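Local coordinates for putative cell surface protein, similar to internalin proteins (Listeria monocytogenes EGD-e, PDB 5KZS) that is of unknown function but, as an internalin-like leucine-rich repeat protein of the cell surface, probably takes part in protein-protein recognition, at residues 82-87 with 110-115; 215-220 with 235-240; 311-316 with 334-339. All coordinates share one frame; numbering follows the deposited sequence.

Contact 1: 82-87 with 110-115; sequences FGEDLT and VTRNLS
The leucine-rich repeat solenoid turns back on itself after each strand of its parallel sheet, and here two successive return segments meet, 82-87 and 110-115. Arg112 carries much of the contact. Its NE donates to Phe82 O at 2.7 Å, in the carbonyl plane and on a lone pair, with the oxygen tilted 20° from the guanidinium plane. CB and CG lie along the Phe82 ring, and a bend at chi2 (-71°) then turns the rest of the chain so that NE reaches Phe82 O. Phe82 CE2 is 3.5 Å from Arg112 CB. One guanidinium face has Glu84 N over its rim and the other has Val110 CG1. The Glu84 carboxylate stays beyond salt-bridge range: OE1 is 4.4 Å from Arg112 NH1 and well out of the guanidinium plane.

Farther along, the backbones bond directly. Ser115 N donates to Thr87 O at 2.9 Å, and Leu114 CA sends a C-H toward the same oxygen at 3.3 Å. Thr87 OG1 adds a weak bond to Asn113 O. Leu114 CD2 fills in beside Phe82 CE2 at 3.8 Å.

Arg112 NH2 also forms a salt bridge with Glu56, and Phe82 packs edge-to-face with Phe103 of strand 100-103. Leu86 rests on helix 60-64. On the other side of the pairing, strand 113-114 runs parallel to strand 134-135.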
loop_
_atom_site.group_PDB
_atom_site.type_symbol
_atom_site.label_atom_id
_atom_site.label_comp_id
_atom_site.label_asym_id
_atom_site.label_seq_id
_atom_site.Cartn_x
_atom_site.Cartn_y
_atom_site.Cartn_z
ATOM N N PHE A 82 12.838 5.862 15.192
ATOM C CA PHE A 82 13.770 6.838 14.565
ATOM C C PHE A 82 13.234 8.275 14.542
ATOM O O PHE A 82 12.027 8.481 14.458
ATOM C CB PHE A 82 14.151 6.406 13.134
ATOM C CG PHE A 82 12.990 6.310 12.171
ATOM C CD1 PHE A 82 12.189 5.170 12.119
ATOM C CD2 PHE A 82 12.715 7.349 11.281
ATOM C CE1 PHE A 82 11.130 5.082 11.222
ATOM C CE2 PHE A 82 11.656 7.265 10.382
ATOM C CZ PHE A 82 10.864 6.129 10.352
ATOM N N GLY A 83 14.131 9.257 14.601
ATOM C CA GLY A 83 13.769 10.688 14.587
ATOM C C GLY A 83 13.708 11.341 13.200
ATOM O O GLY A 83 13.992 10.701 12.173
ATOM N N GLU A 84 13.346 12.626 13.178
ATOM C CA GLU A 84 13.191 13.382 11.924
ATOM C C GLU A 84 14.441 13.412 11.048
ATOM O O GLU A 84 14.345 13.379 9.824
ATOM C CB GLU A 84 12.753 14.823 12.208
ATOM C CG GLU A 84 11.258 14.978 12.441
ATOM C CD GLU A 84 10.913 16.207 13.265
ATOM O OE1 GLU A 84 11.440 16.330 14.393
ATOM O OE2 GLU A 84 10.110 17.044 12.794
ATOM N N ASP A 85 15.607 13.478 11.673
ATOM C CA ASP A 85 16.853 13.608 10.928
ATOM C C ASP A 85 17.400 12.282 10.401
ATOM O O ASP A 85 18.445 12.268 9.776
ATOM C CB ASP A 85 17.883 14.356 11.770
ATOM C CG ASP A 85 17.420 15.766 12.115
ATOM O OD1 ASP A 85 17.319 16.091 13.313
ATOM O OD2 ASP A 85 17.122 16.548 11.189
ATOM N N LEU A 86 16.708 11.171 10.647
ATOM C CA LEU A 86 16.974 9.941 9.911
ATOM C C LEU A 86 15.904 9.785 8.846
ATOM O O LEU A 86 14.737 9.507 9.138
ATOM C CB LEU A 86 17.010 8.713 10.810
ATOM C CG LEU A 86 17.219 7.379 10.077
ATOM C CD1 LEU A 86 18.449 7.379 9.190
ATOM C CD2 LEU A 86 17.333 6.266 11.090
ATOM N N THR A 87 16.340 9.949 7.608
ATOM C CA THR A 87 15.469 10.062 6.453
ATOM C C THR A 87 15.696 8.936 5.422
ATOM O O THR A 87 14.887 8.764 4.527
ATOM C CB THR A 87 15.583 11.523 5.922
ATOM O OG1 THR A 87 14.365 12.213 6.223
ATOM C CG2 THR A 87 15.921 11.641 4.421
ATOM N N VAL A 110 2.488 10.517 14.839
ATOM C CA VAL A 110 3.910 10.824 14.703
ATOM C C VAL A 110 4.301 10.727 13.222
ATOM O O VAL A 110 4.305 9.641 12.632
ATOM C CB VAL A 110 4.775 9.870 15.551
ATOM C CG1 VAL A 110 6.255 10.189 15.374
ATOM C CG2 VAL A 110 4.369 9.962 17.018
ATOM N N THR A 111 4.641 11.876 12.641
ATOM C CA THR A 111 4.968 11.986 11.225
ATOM C C THR A 111 6.475 11.823 10.997
ATOM O O THR A 111 7.268 12.600 11.531
ATOM C CB THR A 111 4.542 13.368 10.690
ATOM O OG1 THR A 111 3.215 13.669 11.134
ATOM C CG2 THR A 111 4.585 13.402 9.171
ATOM N N ARG A 112 6.859 10.818 10.211
ATOM C CA ARG A 112 8.223 10.709 9.701
ATOM C C ARG A 112 8.252 10.689 8.175
ATOM O O ARG A 112 7.325 10.199 7.537
ATOM C CB ARG A 112 8.914 9.452 10.228
ATOM C CG ARG A 112 9.132 9.415 11.729
ATOM C CD ARG A 112 10.188 10.380 12.225
ATOM N NE ARG A 112 10.200 10.365 13.689
ATOM C CZ ARG A 112 9.753 11.326 14.506
ATOM N NH1 ARG A 112 9.258 12.477 14.054
ATOM N NH2 ARG A 112 9.816 11.127 15.825
ATOM N N ASN A 113 9.340 11.212 7.610
ATOM C CA ASN A 113 9.603 11.146 6.175
ATOM C C ASN A 113 10.750 10.181 5.869
ATOM O O ASN A 113 11.722 10.120 6.624
ATOM C CB ASN A 113 9.947 12.533 5.660
ATOM C CG ASN A 113 8.966 13.576 6.134
ATOM O OD1 ASN A 113 7.823 13.627 5.676
ATOM N ND2 ASN A 113 9.402 14.407 7.072
ATOM N N LEU A 114 10.619 9.438 4.767
ATOM C CA LEU A 114 11.656 8.524 4.268
ATOM C C LEU A 114 11.826 8.579 2.740
ATOM O O LEU A 114 10.846 8.649 2.009
ATOM C CB LEU A 114 11.307 7.085 4.625
ATOM C CG LEU A 114 11.253 6.658 6.081
ATOM C CD1 LEU A 114 10.783 5.216 6.141
ATOM C CD2 LEU A 114 12.616 6.785 6.745
ATOM N N SER A 115 13.064 8.523 2.266
ATOM C CA SER A 115 13.351 8.313 0.848
ATOM C C SER A 115 13.834 6.888 0.678
ATOM O O SER A 115 14.263 6.261 1.639
ATOM C CB SER A 115 14.420 9.297 0.343
ATOM O OG SER A 115 15.715 9.038 0.887
#

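Contact 2: 215-220 with 235-240; sequences SNLNNL and LNSIFI
Segments 215-220 and 235-240 run parallel and pair at the C-terminal edge of the long sheet of the leucine-rich repeat solenoid. Leu220 bridges Ile238, their CA atoms 4.8 Å apart. Two backbone bonds make the ladder. Leu220 N donates to Ser237 O at 2.8 Å, and Phe239 N donates to Leu220 O at 3.3 Å. Both are fairly straight at hydrogen, yet each donor sits above the carbonyl plane. C-H groups support them, with Asn219 CA lying 3.4 Å from Ser237 O. A type I turn from Leu235 to Ile238 leads into strand 238-239, closed by Ile238 N donating to Leu235 O.

Leu220 and Ile238 project from the same face of the sheet into the buried interior. Their side chains touch loosely, Leu220 CD2 to Ile238 CG1 at 4.2 Å. Leu220 also packs on Leu197 of strand 196-198, so its side chain reaches the preceding strand as well. This stacking of aliphatic residues from strand to strand is characteristic of leucine-rich repeats. Leu235 and Ile240, on either side of strand 238-239 in sequence, touch helix 263-270, which lies past the last strand of this sheet.

Ser237 has the largest share of the contact. Its CB lies 3.5 Å from Asn218 O. The hydroxyl is turned beside its own backbone N (chi1 -51°), which aims it at the loop ahead of strand 219-221. There Ser237 OG donates to Leu217 O at 3.1 Å, approaching from 63° above the carbonyl plane.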
loop_
_atom_site.group_PDB
_atom_site.type_symbol
_atom_site.label_atom_id
_atom_site.label_comp_id
_atom_site.label_asym_id
_atom_site.label_seq_id
_atom_site.Cartn_x
_atom_site.Cartn_y
_atom_site.Cartn_z
ATOM N N SER A 215 0.625 -12.068 -15.546
ATOM C CA SER A 215 0.447 -13.517 -15.765
ATOM C C SER A 215 0.229 -14.406 -14.529
ATOM O O SER A 215 -0.290 -15.516 -14.666
ATOM C CB SER A 215 1.655 -14.075 -16.527
ATOM O OG SER A 215 1.916 -13.308 -17.685
ATOM N N ASN A 216 0.639 -13.952 -13.348
ATOM C CA ASN A 216 0.574 -14.798 -12.161
ATOM C C ASN A 216 -0.242 -14.211 -11.012
ATOM O O ASN A 216 -0.108 -14.660 -9.876
ATOM C CB ASN A 216 2.004 -15.096 -11.701
ATOM C CG ASN A 216 2.233 -16.566 -11.427
ATOM O OD1 ASN A 216 2.664 -16.946 -10.332
ATOM N ND2 ASN A 216 1.955 -17.408 -12.429
ATOM N N LEU A 217 -1.107 -13.239 -11.303
ATOM C CA LEU A 217 -1.875 -12.549 -10.262
ATOM C C LEU A 217 -3.003 -13.432 -9.686
ATOM O O LEU A 217 -3.773 -14.023 -10.440
ATOM C CB LEU A 217 -2.453 -11.235 -10.807
ATOM C CG LEU A 217 -3.026 -10.240 -9.786
ATOM C CD1 LEU A 217 -1.936 -9.610 -8.931
ATOM C CD2 LEU A 217 -3.814 -9.147 -10.487
ATOM N N ASN A 218 -3.042 -13.535 -8.352
ATOM C CA ASN A 218 -4.078 -14.241 -7.585
ATOM C C ASN A 218 -4.948 -13.326 -6.748
ATOM O O ASN A 218 -6.067 -13.712 -6.398
ATOM C CB ASN A 218 -3.434 -15.220 -6.596
ATOM C CG ASN A 218 -2.645 -16.312 -7.285
ATOM O OD1 ASN A 218 -2.952 -16.700 -8.423
ATOM N ND2 ASN A 218 -1.615 -16.817 -6.601
ATOM N N ASN A 219 -4.442 -12.142 -6.408
ATOM C CA ASN A 219 -5.067 -11.298 -5.404
ATOM C C ASN A 219 -4.828 -9.837 -5.726
ATOM O O ASN A 219 -3.695 -9.354 -5.630
ATOM C CB ASN A 219 -4.500 -11.649 -4.021
ATOM C CG ASN A 219 -4.844 -10.621 -2.936
ATOM O OD1 ASN A 219 -4.103 -10.485 -1.951
ATOM N ND2 ASN A 219 -5.968 -9.909 -3.093
ATOM N N LEU A 220 -5.903 -9.143 -6.081
ATOM C CA LEU A 220 -5.871 -7.719 -6.347
ATOM C C LEU A 220 -6.828 -7.070 -5.383
ATOM O O LEU A 220 -8.044 -7.060 -5.598
ATOM C CB LEU A 220 -6.276 -7.433 -7.796
ATOM C CG LEU A 220 -6.396 -5.966 -8.253
ATOM C CD1 LEU A 220 -5.183 -5.121 -7.887
ATOM C CD2 LEU A 220 -6.599 -5.901 -9.755
ATOM N N LEU A 235 -10.357 -10.132 -13.241
ATOM C CA LEU A 235 -11.570 -10.125 -12.448
ATOM C C LEU A 235 -11.527 -11.191 -11.369
ATOM O O LEU A 235 -11.814 -10.887 -10.217
ATOM C CB LEU A 235 -12.804 -10.307 -13.334
ATOM C CG LEU A 235 -14.159 -10.088 -12.663
ATOM C CD1 LEU A 235 -14.244 -8.757 -11.923
ATOM C CD2 LEU A 235 -15.233 -10.190 -13.728
ATOM N N ASN A 236 -11.123 -12.411 -11.733
ATOM C CA ASN A 236 -11.045 -13.555 -10.780
ATOM C C ASN A 236 -10.269 -13.228 -9.497
ATOM O O ASN A 236 -10.630 -13.664 -8.403
ATOM C CB ASN A 236 -10.363 -14.774 -11.421
ATOM C CG ASN A 236 -11.020 -15.212 -12.720
ATOM O OD1 ASN A 236 -12.241 -15.365 -12.795
ATOM N ND2 ASN A 236 -10.207 -15.419 -13.752
ATOM N N SER A 237 -9.204 -12.453 -9.665
ATOM C CA SER A 237 -8.323 -12.086 -8.585
ATOM C C SER A 237 -8.821 -10.945 -7.704
ATOM O O SER A 237 -8.146 -10.620 -6.728
ATOM C CB SER A 237 -6.970 -11.695 -9.174
ATOM O OG SER A 237 -6.507 -12.710 -10.049
ATOM N N ILE A 238 -9.961 -10.323 -8.008
ATOM C CA ILE A 238 -10.371 -9.156 -7.226
ATOM C C ILE A 238 -11.006 -9.553 -5.899
ATOM O O ILE A 238 -11.672 -10.585 -5.803
ATOM C CB ILE A 238 -11.283 -8.209 -8.015
ATOM C CG1 ILE A 238 -10.465 -7.547 -9.128
ATOM C CG2 ILE A 238 -11.870 -7.122 -7.115
ATOM C CD1 ILE A 238 -11.277 -6.880 -10.215
ATOM N N PHE A 239 -10.738 -8.732 -4.881
ATOM C CA PHE A 239 -11.466 -8.731 -3.616
ATOM C C PHE A 239 -11.982 -7.320 -3.370
ATOM O O PHE A 239 -11.211 -6.369 -3.313
ATOM C CB PHE A 239 -10.547 -9.157 -2.465
ATOM C CG PHE A 239 -11.091 -8.849 -1.084
ATOM C CD1 PHE A 239 -10.855 -7.603 -0.478
ATOM C CD2 PHE A 239 -11.818 -9.807 -0.374
ATOM C CE1 PHE A 239 -11.351 -7.321 0.789
ATOM C CE2 PHE A 239 -12.310 -9.524 0.891
ATOM C CZ PHE A 239 -12.076 -8.284 1.475
ATOM N N ILE A 240 -13.292 -7.188 -3.234
ATOM C CA ILE A 240 -13.902 -5.953 -2.760
ATOM C C ILE A 240 -15.017 -6.372 -1.830
ATOM O O ILE A 240 -15.752 -7.316 -2.129
ATOM C CB ILE A 240 -14.492 -5.101 -3.916
ATOM C CG1 ILE A 240 -13.364 -4.557 -4.796
ATOM C CG2 ILE A 240 -15.379 -3.962 -3.385
ATOM C CD1 ILE A 240 -13.829 -3.926 -6.081
#

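Contact 3: 311-316 with 334-339; sequences PGVYNF and DWVLTV
Strands 312-316 and 334-339 run antiparallel, their axes 4.7 Å apart at closest approach and their directions 158° apart. Three hydrogen-bonded pairs, Gly312 with Val339, Tyr314 with Leu337 and Phe316 with Trp335, each bond in both directions. Val339 N to Gly312 O, at 2.8 Å, is almost straight. Trp335 N to Phe316 O is longer at 3.1 Å, with the donor well above the carbonyl plane.

The face with Phe316, Trp335 and Leu337 is the buried one. Phe316 CB sits over the centre of the Trp335 six-membered ring, 3.7 Å from its centroid, in a CH-pi contact. Trp335 CG lies between its own backbone N and carbonyl carbon (chi1 73°), which swings the indole across to Phe316. The two aromatic planes are nearly parallel but slid apart, so the rings barely overlap. The Phe316 ring extends the other way, and its CE1 meets Leu337 CD2 at 3.8 Å. Toward the Val339 end of the pairing, the Tyr314 ring has Leu337 O near its plane at one edge, while CD2 lies 3.9 Å from Val339 CG2. Tyr314 OH bonds to Ser310 O.

The other face carries Val313, Asn315, Val336 and Thr338 and is more exposed. Val313 CG1 touches Val336 CG1 at 3.9 Å, and Asn315 OD1 lies beside Val336 CG2.

Trp335 and Leu337 also reach across to strands 243-252 and 258-261. The two strands form a beta hairpin within the mixed sheet of the C-terminal domain, consistent with the immunoglobulin-like domain that follows the repeats in internalins.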
loop_
_atom_site.group_PDB
_atom_site.type_symbol
_atom_site.label_atom_id
_atom_site.label_comp_id
_atom_site.label_asym_id
_atom_site.label_seq_id
_atom_site.Cartn_x
_atom_site.Cartn_y
_atom_site.Cartn_z
ATOM N N PRO A 311 -42.326 16.650 -8.245
ATOM C CA PRO A 311 -41.184 17.387 -8.786
ATOM C C PRO A 311 -40.253 17.886 -7.697
ATOM O O PRO A 311 -40.719 18.396 -6.673
ATOM C CB PRO A 311 -41.836 18.567 -9.508
ATOM C CG PRO A 311 -43.167 18.053 -9.914
ATOM C CD PRO A 311 -43.598 17.188 -8.765
ATOM N N GLY A 312 -38.954 17.714 -7.918
ATOM C CA GLY A 312 -37.951 18.129 -6.951
ATOM C C GLY A 312 -36.556 17.614 -7.231
ATOM O O GLY A 312 -36.293 16.990 -8.270
ATOM N N VAL A 313 -35.670 17.885 -6.276
ATOM C CA VAL A 313 -34.258 17.551 -6.365
ATOM C C VAL A 313 -33.976 16.530 -5.268
ATOM O O VAL A 313 -34.150 16.820 -4.084
ATOM C CB VAL A 313 -33.409 18.828 -6.212
ATOM C CG1 VAL A 313 -31.938 18.504 -5.962
ATOM C CG2 VAL A 313 -33.585 19.711 -7.451
ATOM N N TYR A 314 -33.546 15.338 -5.678
ATOM C CA TYR A 314 -33.439 14.187 -4.791
ATOM C C TYR A 314 -32.015 13.637 -4.718
ATOM O O TYR A 314 -31.452 13.238 -5.740
ATOM C CB TYR A 314 -34.367 13.087 -5.299
ATOM C CG TYR A 314 -35.838 13.407 -5.168
ATOM C CD1 TYR A 314 -36.494 13.279 -3.939
ATOM C CD2 TYR A 314 -36.586 13.824 -6.271
ATOM C CE1 TYR A 314 -37.851 13.563 -3.813
ATOM C CE2 TYR A 314 -37.945 14.105 -6.154
ATOM C CZ TYR A 314 -38.572 13.973 -4.928
ATOM O OH TYR A 314 -39.910 14.249 -4.813
ATOM N N ASN A 315 -31.447 13.594 -3.513
ATOM C CA ASN A 315 -30.137 12.970 -3.303
ATOM C C ASN A 315 -30.321 11.467 -3.180
ATOM O O ASN A 315 -30.710 10.968 -2.125
ATOM C CB ASN A 315 -29.461 13.523 -2.050
ATOM C CG ASN A 315 -29.143 14.996 -2.166
ATOM O OD1 ASN A 315 -28.629 15.449 -3.187
ATOM N ND2 ASN A 315 -29.443 15.754 -1.120
ATOM N N PHE A 316 -30.048 10.748 -4.265
ATOM C CA PHE A 316 -30.238 9.295 -4.294
ATOM C C PHE A 316 -28.979 8.545 -3.917
ATOM O O PHE A 316 -27.874 9.099 -3.964
ATOM C CB PHE A 316 -30.731 8.825 -5.670
ATOM C CG PHE A 316 -32.228 8.706 -5.759
ATOM C CD1 PHE A 316 -33.018 9.825 -6.018
ATOM C CD2 PHE A 316 -32.853 7.477 -5.553
ATOM C CE1 PHE A 316 -34.399 9.719 -6.079
ATOM C CE2 PHE A 316 -34.229 7.365 -5.615
ATOM C CZ PHE A 316 -35.003 8.487 -5.879
ATOM N N ASP A 334 -23.769 7.271 -5.062
ATOM C CA ASP A 334 -24.701 8.396 -4.956
ATOM C C ASP A 334 -24.893 9.150 -6.284
ATOM O O ASP A 334 -24.041 9.102 -7.183
ATOM C CB ASP A 334 -24.203 9.393 -3.902
ATOM C CG ASP A 334 -23.884 8.738 -2.570
ATOM O OD1 ASP A 334 -24.272 7.576 -2.344
ATOM O OD2 ASP A 334 -23.238 9.399 -1.739
ATOM N N TRP A 335 -26.027 9.837 -6.404
ATOM C CA TRP A 335 -26.233 10.813 -7.472
ATOM C C TRP A 335 -27.437 11.691 -7.163
ATOM O O TRP A 335 -28.290 11.323 -6.357
ATOM C CB TRP A 335 -26.403 10.134 -8.839
ATOM C CG TRP A 335 -27.699 9.447 -9.026
ATOM C CD1 TRP A 335 -28.781 9.919 -9.707
ATOM C CD2 TRP A 335 -28.063 8.157 -8.538
ATOM N NE1 TRP A 335 -29.798 9.006 -9.673
ATOM C CE2 TRP A 335 -29.385 7.911 -8.960
ATOM C CE3 TRP A 335 -27.404 7.182 -7.779
ATOM C CZ2 TRP A 335 -30.066 6.722 -8.652
ATOM C CZ3 TRP A 335 -28.090 5.995 -7.463
ATOM C CH2 TRP A 335 -29.406 5.782 -7.903
ATOM N N VAL A 336 -27.474 12.857 -7.801
ATOM C CA VAL A 336 -28.602 13.772 -7.704
ATOM C C VAL A 336 -29.543 13.473 -8.868
ATOM O O VAL A 336 -29.104 13.429 -10.017
ATOM C CB VAL A 336 -28.147 15.250 -7.756
ATOM C CG1 VAL A 336 -29.348 16.199 -7.832
ATOM C CG2 VAL A 336 -27.271 15.582 -6.554
ATOM N N LEU A 337 -30.823 13.268 -8.554
ATOM C CA LEU A 337 -31.891 13.085 -9.552
ATOM C C LEU A 337 -32.897 14.238 -9.500
ATOM O O LEU A 337 -33.578 14.428 -8.481
ATOM C CB LEU A 337 -32.639 11.777 -9.301
ATOM C CG LEU A 337 -33.665 11.346 -10.351
ATOM C CD1 LEU A 337 -32.959 10.930 -11.633
ATOM C CD2 LEU A 337 -34.513 10.207 -9.814
ATOM N N THR A 338 -32.988 14.992 -10.595
ATOM C CA THR A 338 -33.953 16.076 -10.713
ATOM C C THR A 338 -35.211 15.555 -11.409
ATOM O O THR A 338 -35.133 14.961 -12.486
ATOM C CB THR A 338 -33.347 17.265 -11.471
ATOM O OG1 THR A 338 -32.230 17.761 -10.722
ATOM C CG2 THR A 338 -34.372 18.389 -11.672
ATOM N N VAL A 339 -36.358 15.755 -10.763
ATOM C CA VAL A 339 -37.654 15.391 -11.319
ATOM C C VAL A 339 -38.391 16.685 -11.646
ATOM O O VAL A 339 -38.533 17.555 -10.784
ATOM C CB VAL A 339 -38.465 14.534 -10.325
ATOM C CG1 VAL A 339 -39.843 14.196 -10.885
ATOM C CG2 VAL A 339 -37.699 13.256 -9.985
#

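The three contacts follow one another along the chain; none encloses or crosses another. Contact 1 comes first and closes a loop through strand 100-103, joining neighbouring return segments beside helix 60-64. Contact 2 closes a loop through the last full turn of the solenoid and adds strand 238-239, where the long parallel sheet ends. The chain then enters the mixed C-terminal sheet, where contact 3 closes the terminal hairpin. Contacts 1 and 2 lie on opposite sides of the chain's centre, their centres about 34 Å apart. Contacts 2 and 3 come within about 14 Å at their nearest atoms but do not touch. The parallel pairing of contact 2 is thus followed by the antiparallel pairing of contact 3.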